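Local structure of metallo-beta-lactamase family protein (Staphylococcus aureus, 3R2U) at residues 25-30 / 38-43; 49-54 / 75-80; 97-102 / 118-123; 150-155 / 164-169. The protein is probably a metal-dependent hydrolase of the metallo-beta-lactamase superfamily that binds an iron(III) ion and also carries a rhodanese-like domain. All coordinates share one frame; numbering follows the deposited sequence.

The four contacts follow one another along the chain and divide between the two facing mixed sheets of the metallo-beta-lactamase fold. Interactions 1, 2 and 3 belong to one sheet. Strands 37-44 and 49-53 are neighbours, as are 72-77 and 99-103, so main-chain hydrogen bonds join interaction 1 to 2 and 2 to 3, with centres about 9 Å apart in each case. Interaction 4 lies in the other sheet, its centre about 11 Å from those of interactions 1 and 2, and Phe166 packs against Tyr40 and Ile53. Interaction 3, on the sheet's far edge, is about 17 Å from interaction 4 between centres. His80 and Asp169, from interactions 2 and 4, share the iron ion, so the metal site bridges both sheets.

Interaction 1 of 4, residues 25-30 / 38-43; sequences MFFKQF and ASYLIG
The Phe27 and Tyr40 rings are brought alongside each other by different first torsions. Phe27 holds its CG anti to the main-chain N (chi1 176°), whereas Tyr40 swings its CG in beside the N (chi1 -58°), and the two side chains then run the same way over one face of the sheet. Phe27 CZ lies 3.6 Å from Tyr40 CD2 in an oblique aromatic pair, the ring planes inclined at 51°. Ile42 CG2 meets Phe27 further back, at CD2 (3.8 Å). On the other flank of Tyr40, Gln29 lays its CG 3.4 Å from Tyr40 CE2, and a bend at the second torsion then turns the amide. The Gln29 amide is joined to the tyrosine through a water that accepts from NE2 (2.7 Å) and donates to Tyr40 OH; the hydroxyl is also hydrogen-bonded to Pro217 O.

On the face bearing Phe26, Leu41 and Phe30, Leu41 CB sits at the rim of the Phe30 ring, 3.6 Å from CE1, and Leu41 CD2 approaches Phe26 CE2 at 4.1 Å. Val65 of helix 60-69 packs over these three residues. Between the two faces runs an antiparallel hairpin, in which Phe26, Lys28 and Phe30 are doubly hydrogen-bonded to Gly43, Leu41 and Ser39; Phe26 N to Gly43 O is 2.7 Å. Ile232 of a second subunit packs on Phe27. The chemistry is therefore that of a largely apolar pairing: six backbone bonds join the strands, Tyr40 and Ile42 bond on to Ile53 and Met51, and a carbonyl and a water hold the hydroxyl of the buried Tyr40.

Interaction 2 of 4, residues 49-54 / 75-80; sequences EAMIID and HAAETH. With FE (Fe (III) ion), chain E.
Asp54 OD1 is gripped by two N-H groups, the main-chain N of Thr79 (2.8 Å, on the syn side) and the ring NE2 of His82, while Asp54 OD2 uses its syn lone pair to accept from Thr79 OG1 at 2.9 Å. This clasp closes the C-terminal end of a beta-alpha-beta unit, in which strands 49-53 and 72-77 lie parallel and helix 60-69 makes the connection. Thr79 passes the hold on, since its OG1 also accepts from His80 ND1 (2.8 Å), close to the plane of the imidazole. With ND1 fixed in this way, His80 presents NE2 to the iron at 2.4 Å. Asp54 and Thr79 thus form a second shell that is likely to orient this metal ligand, at the start of the His-x-His-x-Asp sequence typical of the superfamily. His143, Asp169 and three waters complete the coordination.

Behind the clasp, four backbone hydrogen bonds zip the strands from Ala50 to Asp54. On the face shared by Met51, His75 and Ala77, Met51 CB touches His75 CB at 3.7 Å. The chain runs out extended to SD, 3.9 Å from Ala77 CB, and a bend at the third torsion (-84°) brings CE back against His75 CB. Glu49 OE1, itself hydrogen-bonded to Gly131 N, lies at the edge of the His75 ring, 3.2 Å from CE1, its carboxylate turned only 20° from the ring plane.

Interaction 3 of 4, residues 97-102 / 118-123; sequences NANIYV and HTHFVQ
Ile100 O accepts the main-chain N of His120 at 2.8 Å, the first of three backbone hydrogen bonds that add strand 120-122 in parallel to strand 99-103 at the edge of a six-stranded mixed sheet of the metallo-beta-lactamase fold. The ladder continues from Val102 N to His120 O and from Val122 N to Val102 O. A side chain joins in as well: His120 ND1 makes a weak, bent bond to the same Ile100 O (3.3 Å, 144° at the hydrogen), so one carbonyl receives two donors from a single residue.

The aromatic contact is between Tyr101 and His120. Both carry CG beside the main-chain N, which sends the rings out alongside each other on one face of the sheet. Their planes are nearly parallel (11°) but slid apart, with centroids 4.6 Å apart and little overlap; Tyr101 CE2 lies 3.6 Å from His120 CG. Asn99 ND2 comes to the imidazole edge, 3.4 Å from CE1, with the amide steeply inclined to the ring.

Van der Waals packing fills in on both faces. Val122 CG1 meets the edge of the Tyr101 ring, while on the opposite face Val102 CG2 touches both Thr119 CG2 (3.8 Å) and Phe121 CD2. Ile100 CD1 packs beside the hydroxyl of Thr119, whose hydrogen bond goes to Pro116 O, and helix 89-96 packs against Ile100.

Ahead of the ladder a water bridges the segments: it accepts from Ile100 N at 3.0 Å and donates to His118 O at 2.6 Å.

Interaction 4 of 4, residues 150-155 / 164-169; sequences FLLTDE and GLFSGD. With FE (Fe (III) ion), chain E.
Phe150 and Phe166 face each other across the strands as a hydrogen-bonded pair, side chains on the same buried face. Phe166 N donates to Phe150 O at 2.8 Å, and Phe150 N returns a 2.9 Å bond that falls in the carbonyl plane, on a lone pair of Phe166 O. Phe166 turns its CG beside the main-chain N (chi1 -68°), bringing CD2 within 4.1 Å of Phe150 CB, while Phe166 CB sits at the edge of the Phe150 ring. One atom further along the same edge of Phe166, Leu152 CD1 lies near the ring plane, 3.9 Å from Phe166 CE2. Tyr40 meets Phe166 edge-to-face, and Phe27 and Trp216 also pack against it, consistent with the burial of both phenylalanines.

These strands form the antiparallel hairpin 148-153/164-168 in the second sheet of the fold, with Leu152 N to Gly164 O as the third backbone bond. The opposite face is looser. Leu151, partly exposed, meets Leu165 only thinly, CB to CD1 at 4.1 Å. Both leucines lean instead on main chain: Leu151 CD1 comes 3.6 Å from Gly164 O, and Leu165 CD1 packs beside Phe150 O.

Beyond Phe166 the second strand leaves its partner, and Gly168, with a positive phi of 53°, turns the chain toward the metal. There Asp169 OD2 binds the iron at 2.2 Å, and its OD1 is hydrogen-bonded to His219 ND1.

Interaction 1 of 4, residues 25-30 / 38-43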
# COMPACT_ATOMS: atom_id res chain seq x y z
N MET A 25 -8.11 -1.05 -30.85
CA MET A 25 -7.26 -2.02 -30.17
C MET A 25 -6.51 -1.56 -28.91
O MET A 25 -5.83 -0.53 -28.90
CB MET A 25 -6.23 -2.54 -31.17
CG MET A 25 -5.71 -3.90 -30.82
SD MET A 25 -4.43 -4.43 -31.94
CE MET A 25 -2.95 -3.87 -31.10
N PHE A 26 -6.58 -2.37 -27.87
CA PHE A 26 -5.83 -2.09 -26.68
C PHE A 26 -4.58 -2.97 -26.70
O PHE A 26 -4.61 -4.12 -27.14
CB PHE A 26 -6.66 -2.38 -25.43
CG PHE A 26 -5.91 -2.17 -24.15
CD1 PHE A 26 -5.82 -0.92 -23.60
CD2 PHE A 26 -5.28 -3.23 -23.52
CE1 PHE A 26 -5.11 -0.71 -22.44
CE2 PHE A 26 -4.59 -3.03 -22.35
CZ PHE A 26 -4.50 -1.78 -21.81
N PHE A 27 -3.48 -2.42 -26.22
CA PHE A 27 -2.22 -3.14 -26.16
C PHE A 27 -1.46 -2.68 -24.93
O PHE A 27 -1.28 -1.50 -24.74
CB PHE A 27 -1.39 -2.85 -27.41
CG PHE A 27 -0.02 -3.49 -27.41
CD1 PHE A 27 1.00 -2.97 -26.62
CD2 PHE A 27 0.25 -4.54 -28.25
CE1 PHE A 27 2.27 -3.55 -26.64
CE2 PHE A 27 1.50 -5.11 -28.27
CZ PHE A 27 2.52 -4.60 -27.46
N LYS A 28 -1.02 -3.63 -24.10
CA LYS A 28 -0.20 -3.27 -22.94
C LYS A 28 0.80 -4.36 -22.63
O LYS A 28 0.47 -5.53 -22.60
CB LYS A 28 -1.03 -3.00 -21.69
CG LYS A 28 -0.12 -2.64 -20.54
CD LYS A 28 -0.84 -2.18 -19.34
CE LYS A 28 0.16 -1.53 -18.37
NZ LYS A 28 0.83 -0.34 -19.02
N GLN A 29 2.03 -3.94 -22.39
CA GLN A 29 3.10 -4.82 -22.00
C GLN A 29 3.21 -4.86 -20.47
O GLN A 29 3.01 -3.85 -19.79
CB GLN A 29 4.41 -4.32 -22.61
CG GLN A 29 5.64 -5.20 -22.38
CD GLN A 29 6.58 -4.65 -21.31
OE1 GLN A 29 6.14 -4.08 -20.30
NE2 GLN A 29 7.87 -4.77 -21.56
N PHE A 30 3.53 -6.04 -19.94
CA PHE A 30 3.73 -6.25 -18.49
C PHE A 30 5.12 -6.83 -18.35
O PHE A 30 5.42 -7.85 -18.96
CB PHE A 30 2.70 -7.25 -17.91
CG PHE A 30 1.26 -6.80 -18.03
CD1 PHE A 30 0.60 -6.87 -19.26
CD2 PHE A 30 0.58 -6.32 -16.93
CE1 PHE A 30 -0.73 -6.43 -19.38
CE2 PHE A 30 -0.77 -5.91 -17.04
CZ PHE A 30 -1.41 -5.97 -18.27
N ALA A 38 8.61 -10.40 -20.37
CA ALA A 38 7.56 -9.58 -20.92
C ALA A 38 6.37 -10.41 -21.37
O ALA A 38 6.52 -11.36 -22.12
CB ALA A 38 8.08 -8.75 -22.10
N SER A 39 5.19 -10.03 -20.87
CA SER A 39 3.92 -10.60 -21.26
C SER A 39 3.08 -9.42 -21.76
O SER A 39 3.42 -8.27 -21.50
CB SER A 39 3.25 -11.34 -20.11
OG SER A 39 3.11 -10.56 -18.94
N TYR A 40 1.97 -9.72 -22.44
CA TYR A 40 1.17 -8.69 -23.09
C TYR A 40 -0.31 -8.97 -22.98
O TYR A 40 -0.74 -10.13 -22.92
CB TYR A 40 1.54 -8.63 -24.59
CG TYR A 40 3.02 -8.36 -24.86
CD1 TYR A 40 3.95 -9.40 -24.91
CD2 TYR A 40 3.50 -7.06 -25.05
CE1 TYR A 40 5.33 -9.16 -25.14
CE2 TYR A 40 4.86 -6.81 -25.27
CZ TYR A 40 5.76 -7.87 -25.32
OH TYR A 40 7.09 -7.63 -25.52
N LEU A 41 -1.08 -7.89 -22.93
CA LEU A 41 -2.53 -7.97 -23.00
C LEU A 41 -2.92 -7.16 -24.22
O LEU A 41 -2.48 -6.02 -24.38
CB LEU A 41 -3.21 -7.40 -21.74
CG LEU A 41 -4.74 -7.44 -21.66
CD1 LEU A 41 -5.23 -8.85 -21.55
CD2 LEU A 41 -5.26 -6.64 -20.47
N ILE A 42 -3.68 -7.78 -25.12
CA ILE A 42 -4.26 -7.11 -26.28
C ILE A 42 -5.77 -7.27 -26.15
O ILE A 42 -6.27 -8.27 -25.63
CB ILE A 42 -3.77 -7.66 -27.65
CG1 ILE A 42 -4.05 -9.17 -27.78
CG2 ILE A 42 -2.27 -7.32 -27.86
CD1 ILE A 42 -3.52 -9.78 -29.08
N GLY A 43 -6.49 -6.26 -26.60
CA GLY A 43 -7.92 -6.27 -26.48
C GLY A 43 -8.62 -5.62 -27.63
O GLY A 43 -8.15 -4.60 -28.17
O HOH W 1 8.40 -5.93 -23.92
O HOH W 2 5.35 -10.28 -17.38

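Interaction 2 of 4, residues 49-54 / 75-80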
# COMPACT_ATOMS: atom_id res chain seq x y z
N GLU A 49 -13.26 -8.63 -26.28
CA GLU A 49 -12.42 -9.81 -26.11
C GLU A 49 -10.99 -9.39 -25.87
O GLU A 49 -10.54 -8.37 -26.37
CB GLU A 49 -12.55 -10.77 -27.30
CG GLU A 49 -13.97 -11.33 -27.39
CD GLU A 49 -14.18 -12.36 -28.51
OE1 GLU A 49 -13.21 -13.00 -28.97
OE2 GLU A 49 -15.34 -12.55 -28.90
N ALA A 50 -10.27 -10.16 -25.07
CA ALA A 50 -8.88 -9.83 -24.76
C ALA A 50 -8.06 -11.09 -24.57
O ALA A 50 -8.58 -12.12 -24.11
CB ALA A 50 -8.81 -8.95 -23.52
N MET A 51 -6.78 -11.00 -24.92
CA MET A 51 -5.85 -12.11 -24.82
C MET A 51 -4.59 -11.77 -24.05
O MET A 51 -4.03 -10.68 -24.23
CB MET A 51 -5.42 -12.54 -26.23
CG MET A 51 -4.32 -13.63 -26.21
SD MET A 51 -3.67 -14.10 -27.81
CE MET A 51 -4.87 -15.32 -28.35
N ILE A 52 -4.13 -12.70 -23.21
CA ILE A 52 -2.84 -12.56 -22.53
C ILE A 52 -1.82 -13.41 -23.29
O ILE A 52 -2.06 -14.60 -23.53
CB ILE A 52 -2.83 -13.09 -21.10
CG1 ILE A 52 -3.93 -12.47 -20.24
CG2 ILE A 52 -1.47 -12.81 -20.47
CD1 ILE A 52 -4.14 -13.20 -18.91
N ILE A 53 -0.68 -12.82 -23.64
CA ILE A 53 0.41 -13.55 -24.28
C ILE A 53 1.54 -13.77 -23.25
O ILE A 53 1.98 -12.81 -22.59
CB ILE A 53 0.93 -12.82 -25.51
CG1 ILE A 53 -0.19 -12.80 -26.57
CG2 ILE A 53 2.18 -13.52 -26.05
CD1 ILE A 53 0.13 -11.98 -27.74
N ASP A 54 1.98 -15.02 -23.13
CA ASP A 54 2.98 -15.46 -22.17
C ASP A 54 2.64 -15.09 -20.71
O ASP A 54 3.43 -14.49 -20.01
CB ASP A 54 4.40 -15.01 -22.59
CG ASP A 54 4.96 -15.81 -23.78
OD1 ASP A 54 4.41 -16.91 -24.07
OD2 ASP A 54 5.97 -15.37 -24.41
N HIS A 75 -9.00 -15.16 -23.84
CA HIS A 75 -7.97 -15.90 -24.54
C HIS A 75 -6.60 -15.75 -23.87
O HIS A 75 -6.34 -14.76 -23.18
CB HIS A 75 -7.76 -15.34 -25.96
CG HIS A 75 -8.97 -15.38 -26.86
ND1 HIS A 75 -10.05 -14.54 -26.69
CD2 HIS A 75 -9.21 -16.08 -28.00
CE1 HIS A 75 -10.93 -14.76 -27.66
NE2 HIS A 75 -10.44 -15.69 -28.46
N ALA A 76 -5.74 -16.74 -24.11
CA ALA A 76 -4.32 -16.66 -23.74
C ALA A 76 -3.53 -17.54 -24.70
O ALA A 76 -4.00 -18.58 -25.15
CB ALA A 76 -4.08 -17.07 -22.30
N ALA A 77 -2.31 -17.14 -24.98
CA ALA A 77 -1.45 -17.87 -25.87
C ALA A 77 -0.06 -17.80 -25.29
O ALA A 77 0.29 -16.88 -24.54
CB ALA A 77 -1.48 -17.26 -27.29
N GLU A 78 0.73 -18.79 -25.65
CA GLU A 78 2.04 -18.93 -25.17
C GLU A 78 2.98 -19.20 -26.35
O GLU A 78 2.69 -20.02 -27.20
CB GLU A 78 2.01 -20.11 -24.19
CG GLU A 78 3.27 -20.47 -23.60
CD GLU A 78 3.08 -21.30 -22.34
OE1 GLU A 78 2.70 -20.71 -21.29
OE2 GLU A 78 3.36 -22.51 -22.40
N THR A 79 4.13 -18.54 -26.37
CA THR A 79 5.07 -18.68 -27.48
C THR A 79 5.85 -20.00 -27.54
O THR A 79 6.22 -20.46 -28.63
CB THR A 79 6.04 -17.49 -27.53
OG1 THR A 79 6.80 -17.42 -26.31
CG2 THR A 79 5.23 -16.16 -27.70
N HIS A 80 6.12 -20.60 -26.38
CA HIS A 80 6.89 -21.83 -26.30
C HIS A 80 6.94 -22.34 -24.88
O HIS A 80 6.42 -21.69 -23.96
CB HIS A 80 8.34 -21.60 -26.80
CG HIS A 80 9.14 -20.64 -25.97
ND1 HIS A 80 8.87 -19.29 -25.91
CD2 HIS A 80 10.25 -20.84 -25.22
CE1 HIS A 80 9.75 -18.71 -25.12
NE2 HIS A 80 10.60 -19.62 -24.70
FE FE E . 12.62 -19.44 -23.45
O HOH W 3 11.19 -18.92 -21.75
O HOH W 4 12.48 -21.75 -22.97
O HOH W 5 14.31 -19.25 -22.13

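Interaction 3 of 4, residues 97-102 / 118-123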
# COMPACT_ATOMS: atom_id res chain seq x y z
N ASN A 97 -11.74 -19.94 -17.55
CA ASN A 97 -12.48 -20.65 -18.60
C ASN A 97 -12.20 -20.00 -19.97
O ASN A 97 -13.07 -19.90 -20.81
CB ASN A 97 -13.98 -20.66 -18.30
CG ASN A 97 -14.75 -21.64 -19.16
OD1 ASN A 97 -14.33 -22.78 -19.34
ND2 ASN A 97 -15.90 -21.21 -19.65
N ALA A 98 -10.96 -19.57 -20.17
CA ALA A 98 -10.58 -18.94 -21.43
C ALA A 98 -10.07 -19.98 -22.42
O ALA A 98 -9.68 -21.10 -22.05
CB ALA A 98 -9.49 -17.90 -21.17
N ASN A 99 -10.12 -19.63 -23.70
CA ASN A 99 -9.53 -20.46 -24.73
C ASN A 99 -8.02 -20.24 -24.66
O ASN A 99 -7.58 -19.10 -24.57
CB ASN A 99 -10.04 -20.07 -26.11
CG ASN A 99 -11.48 -20.49 -26.32
OD1 ASN A 99 -12.34 -19.67 -26.57
ND2 ASN A 99 -11.74 -21.76 -26.17
N ILE A 100 -7.24 -21.32 -24.66
CA ILE A 100 -5.80 -21.18 -24.65
C ILE A 100 -5.19 -21.81 -25.89
O ILE A 100 -5.70 -22.78 -26.43
CB ILE A 100 -5.15 -21.70 -23.35
CG1 ILE A 100 -5.40 -23.20 -23.16
CG2 ILE A 100 -5.70 -20.89 -22.16
CD1 ILE A 100 -4.49 -23.82 -22.09
N TYR A 101 -4.10 -21.19 -26.35
CA TYR A 101 -3.42 -21.55 -27.58
C TYR A 101 -1.96 -21.77 -27.28
O TYR A 101 -1.28 -20.87 -26.76
CB TYR A 101 -3.60 -20.43 -28.62
CG TYR A 101 -5.07 -20.14 -28.87
CD1 TYR A 101 -5.80 -19.35 -27.98
CD2 TYR A 101 -5.74 -20.67 -29.97
CE1 TYR A 101 -7.13 -19.10 -28.17
CE2 TYR A 101 -7.09 -20.42 -30.17
CZ TYR A 101 -7.78 -19.64 -29.27
OH TYR A 101 -9.12 -19.37 -29.42
N VAL A 102 -1.49 -22.98 -27.55
CA VAL A 102 -0.10 -23.31 -27.35
C VAL A 102 0.37 -24.05 -28.61
O VAL A 102 -0.43 -24.55 -29.39
CB VAL A 102 0.12 -24.18 -26.10
CG1 VAL A 102 -0.40 -23.47 -24.84
CG2 VAL A 102 -0.50 -25.55 -26.27
N HIS A 118 -9.92 -28.91 -24.27
CA HIS A 118 -10.18 -27.87 -25.26
C HIS A 118 -9.00 -26.95 -25.58
O HIS A 118 -9.15 -26.01 -26.36
CB HIS A 118 -11.43 -27.07 -24.86
CG HIS A 118 -12.63 -27.92 -24.61
ND1 HIS A 118 -13.36 -28.50 -25.63
CD2 HIS A 118 -13.23 -28.32 -23.46
CE1 HIS A 118 -14.35 -29.20 -25.12
NE2 HIS A 118 -14.30 -29.11 -23.80
N THR A 119 -7.82 -27.22 -25.00
CA THR A 119 -6.61 -26.48 -25.35
C THR A 119 -6.47 -26.50 -26.87
O THR A 119 -6.80 -27.50 -27.50
CB THR A 119 -5.37 -27.17 -24.74
OG1 THR A 119 -5.42 -27.04 -23.33
CG2 THR A 119 -4.06 -26.56 -25.25
N HIS A 120 -6.04 -25.40 -27.48
CA HIS A 120 -5.85 -25.37 -28.93
C HIS A 120 -4.38 -25.51 -29.23
O HIS A 120 -3.58 -24.68 -28.81
CB HIS A 120 -6.37 -24.06 -29.54
CG HIS A 120 -7.84 -23.88 -29.40
ND1 HIS A 120 -8.40 -23.26 -28.31
CD2 HIS A 120 -8.86 -24.24 -30.20
CE1 HIS A 120 -9.72 -23.25 -28.44
NE2 HIS A 120 -10.02 -23.85 -29.59
N PHE A 121 -4.01 -26.57 -29.93
CA PHE A 121 -2.63 -26.79 -30.34
C PHE A 121 -2.53 -26.19 -31.72
O PHE A 121 -3.05 -26.74 -32.68
CB PHE A 121 -2.31 -28.27 -30.33
CG PHE A 121 -2.36 -28.87 -28.96
CD1 PHE A 121 -3.53 -29.43 -28.48
CD2 PHE A 121 -1.24 -28.85 -28.14
CE1 PHE A 121 -3.57 -29.98 -27.20
CE2 PHE A 121 -1.28 -29.41 -26.88
CZ PHE A 121 -2.44 -29.97 -26.42
N VAL A 122 -1.88 -25.04 -31.82
CA VAL A 122 -1.81 -24.33 -33.08
C VAL A 122 -0.58 -24.66 -33.90
O VAL A 122 0.46 -25.05 -33.37
CB VAL A 122 -1.93 -22.80 -32.87
CG1 VAL A 122 -3.29 -22.48 -32.24
CG2 VAL A 122 -0.79 -22.25 -31.98
N GLN A 123 -0.70 -24.48 -35.21
CA GLN A 123 0.41 -24.74 -36.11
C GLN A 123 0.66 -23.57 -37.03
O GLN A 123 -0.14 -22.65 -37.11
CB GLN A 123 0.11 -26.00 -36.90
CG GLN A 123 0.13 -27.23 -35.99
CD GLN A 123 -0.06 -28.51 -36.72
OE1 GLN A 123 -0.72 -28.57 -37.75
NE2 GLN A 123 0.52 -29.58 -36.19
O HOH W 6 -8.79 -23.85 -24.94

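Interaction 4 of 4, residues 150-155 / 164-169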
# COMPACT_ATOMS: atom_id res chain seq x y z
N PHE A 150 3.60 -14.72 -32.92
CA PHE A 150 2.28 -14.28 -33.34
C PHE A 150 2.30 -12.93 -34.09
O PHE A 150 2.73 -11.91 -33.54
CB PHE A 150 1.36 -14.21 -32.11
CG PHE A 150 1.30 -15.50 -31.32
CD1 PHE A 150 0.46 -16.52 -31.68
CD2 PHE A 150 2.07 -15.66 -30.18
CE1 PHE A 150 0.39 -17.69 -30.91
CE2 PHE A 150 2.01 -16.84 -29.43
CZ PHE A 150 1.17 -17.84 -29.80
N LEU A 151 1.85 -12.95 -35.34
CA LEU A 151 1.83 -11.74 -36.18
C LEU A 151 0.46 -11.10 -36.09
O LEU A 151 -0.56 -11.67 -36.54
CB LEU A 151 2.16 -12.09 -37.62
CG LEU A 151 2.29 -10.92 -38.61
CD1 LEU A 151 3.55 -10.11 -38.27
CD2 LEU A 151 2.34 -11.45 -40.05
N LEU A 152 0.43 -9.90 -35.52
CA LEU A 152 -0.81 -9.18 -35.29
C LEU A 152 -1.16 -8.18 -36.39
O LEU A 152 -0.31 -7.40 -36.84
CB LEU A 152 -0.74 -8.46 -33.93
CG LEU A 152 -1.98 -7.68 -33.45
CD1 LEU A 152 -1.97 -7.53 -31.91
CD2 LEU A 152 -2.14 -6.31 -34.13
N THR A 153 -2.42 -8.23 -36.82
CA THR A 153 -2.99 -7.28 -37.75
C THR A 153 -4.27 -6.72 -37.10
O THR A 153 -5.15 -7.50 -36.67
CB THR A 153 -3.26 -7.92 -39.11
OG1 THR A 153 -2.03 -8.46 -39.62
CG2 THR A 153 -3.82 -6.89 -40.12
N ASP A 154 -4.35 -5.39 -37.01
CA ASP A 154 -5.48 -4.67 -36.38
C ASP A 154 -6.64 -4.52 -37.36
O ASP A 154 -6.99 -3.41 -37.81
CB ASP A 154 -4.96 -3.31 -35.89
CG ASP A 154 -6.00 -2.50 -35.08
OD1 ASP A 154 -7.10 -3.01 -34.75
OD2 ASP A 154 -5.67 -1.33 -34.76
N GLU A 155 -7.24 -5.64 -37.72
CA GLU A 155 -8.32 -5.64 -38.69
C GLU A 155 -9.56 -4.85 -38.26
O GLU A 155 -10.26 -4.32 -39.10
CB GLU A 155 -8.69 -7.05 -39.09
CG GLU A 155 -7.58 -7.74 -39.86
CD GLU A 155 -8.04 -9.00 -40.57
OE1 GLU A 155 -8.99 -9.68 -40.12
OE2 GLU A 155 -7.42 -9.32 -41.60
N GLY A 164 2.80 -5.85 -35.74
CA GLY A 164 3.91 -6.32 -34.94
C GLY A 164 3.92 -7.82 -34.76
O GLY A 164 2.96 -8.51 -35.10
N LEU A 165 5.02 -8.32 -34.22
CA LEU A 165 5.22 -9.72 -34.00
C LEU A 165 5.54 -9.99 -32.54
O LEU A 165 6.50 -9.42 -32.00
CB LEU A 165 6.38 -10.20 -34.84
CG LEU A 165 6.75 -11.70 -34.82
CD1 LEU A 165 5.72 -12.53 -35.56
CD2 LEU A 165 8.16 -11.92 -35.42
N PHE A 166 4.75 -10.85 -31.90
CA PHE A 166 5.07 -11.31 -30.54
C PHE A 166 6.06 -12.43 -30.79
O PHE A 166 5.69 -13.51 -31.27
CB PHE A 166 3.84 -11.82 -29.84
CG PHE A 166 2.86 -10.75 -29.54
CD1 PHE A 166 3.07 -9.91 -28.44
CD2 PHE A 166 1.74 -10.56 -30.35
CE1 PHE A 166 2.17 -8.90 -28.15
CE2 PHE A 166 0.83 -9.56 -30.07
CZ PHE A 166 1.05 -8.72 -28.96
N SER A 167 7.33 -12.15 -30.50
CA SER A 167 8.42 -13.03 -30.86
C SER A 167 8.98 -13.96 -29.78
O SER A 167 9.91 -14.71 -30.04
CB SER A 167 9.56 -12.18 -31.42
OG SER A 167 10.06 -11.30 -30.43
N GLY A 168 8.43 -13.95 -28.58
CA GLY A 168 8.93 -14.86 -27.55
C GLY A 168 10.43 -14.74 -27.37
O GLY A 168 10.96 -13.64 -27.22
N ASP A 169 11.12 -15.88 -27.36
CA ASP A 169 12.56 -15.90 -27.24
C ASP A 169 13.24 -16.16 -28.59
O ASP A 169 14.42 -16.56 -28.64
CB ASP A 169 13.00 -16.93 -26.18
CG ASP A 169 12.63 -16.50 -24.77
OD1 ASP A 169 12.24 -15.33 -24.55
OD2 ASP A 169 12.74 -17.32 -23.86
FE FE E . 12.62 -19.44 -23.45
O HOH W 3 11.19 -18.92 -21.75
O HOH W 4 12.48 -21.75 -22.97
O HOH W 5 14.31 -19.25 -22.13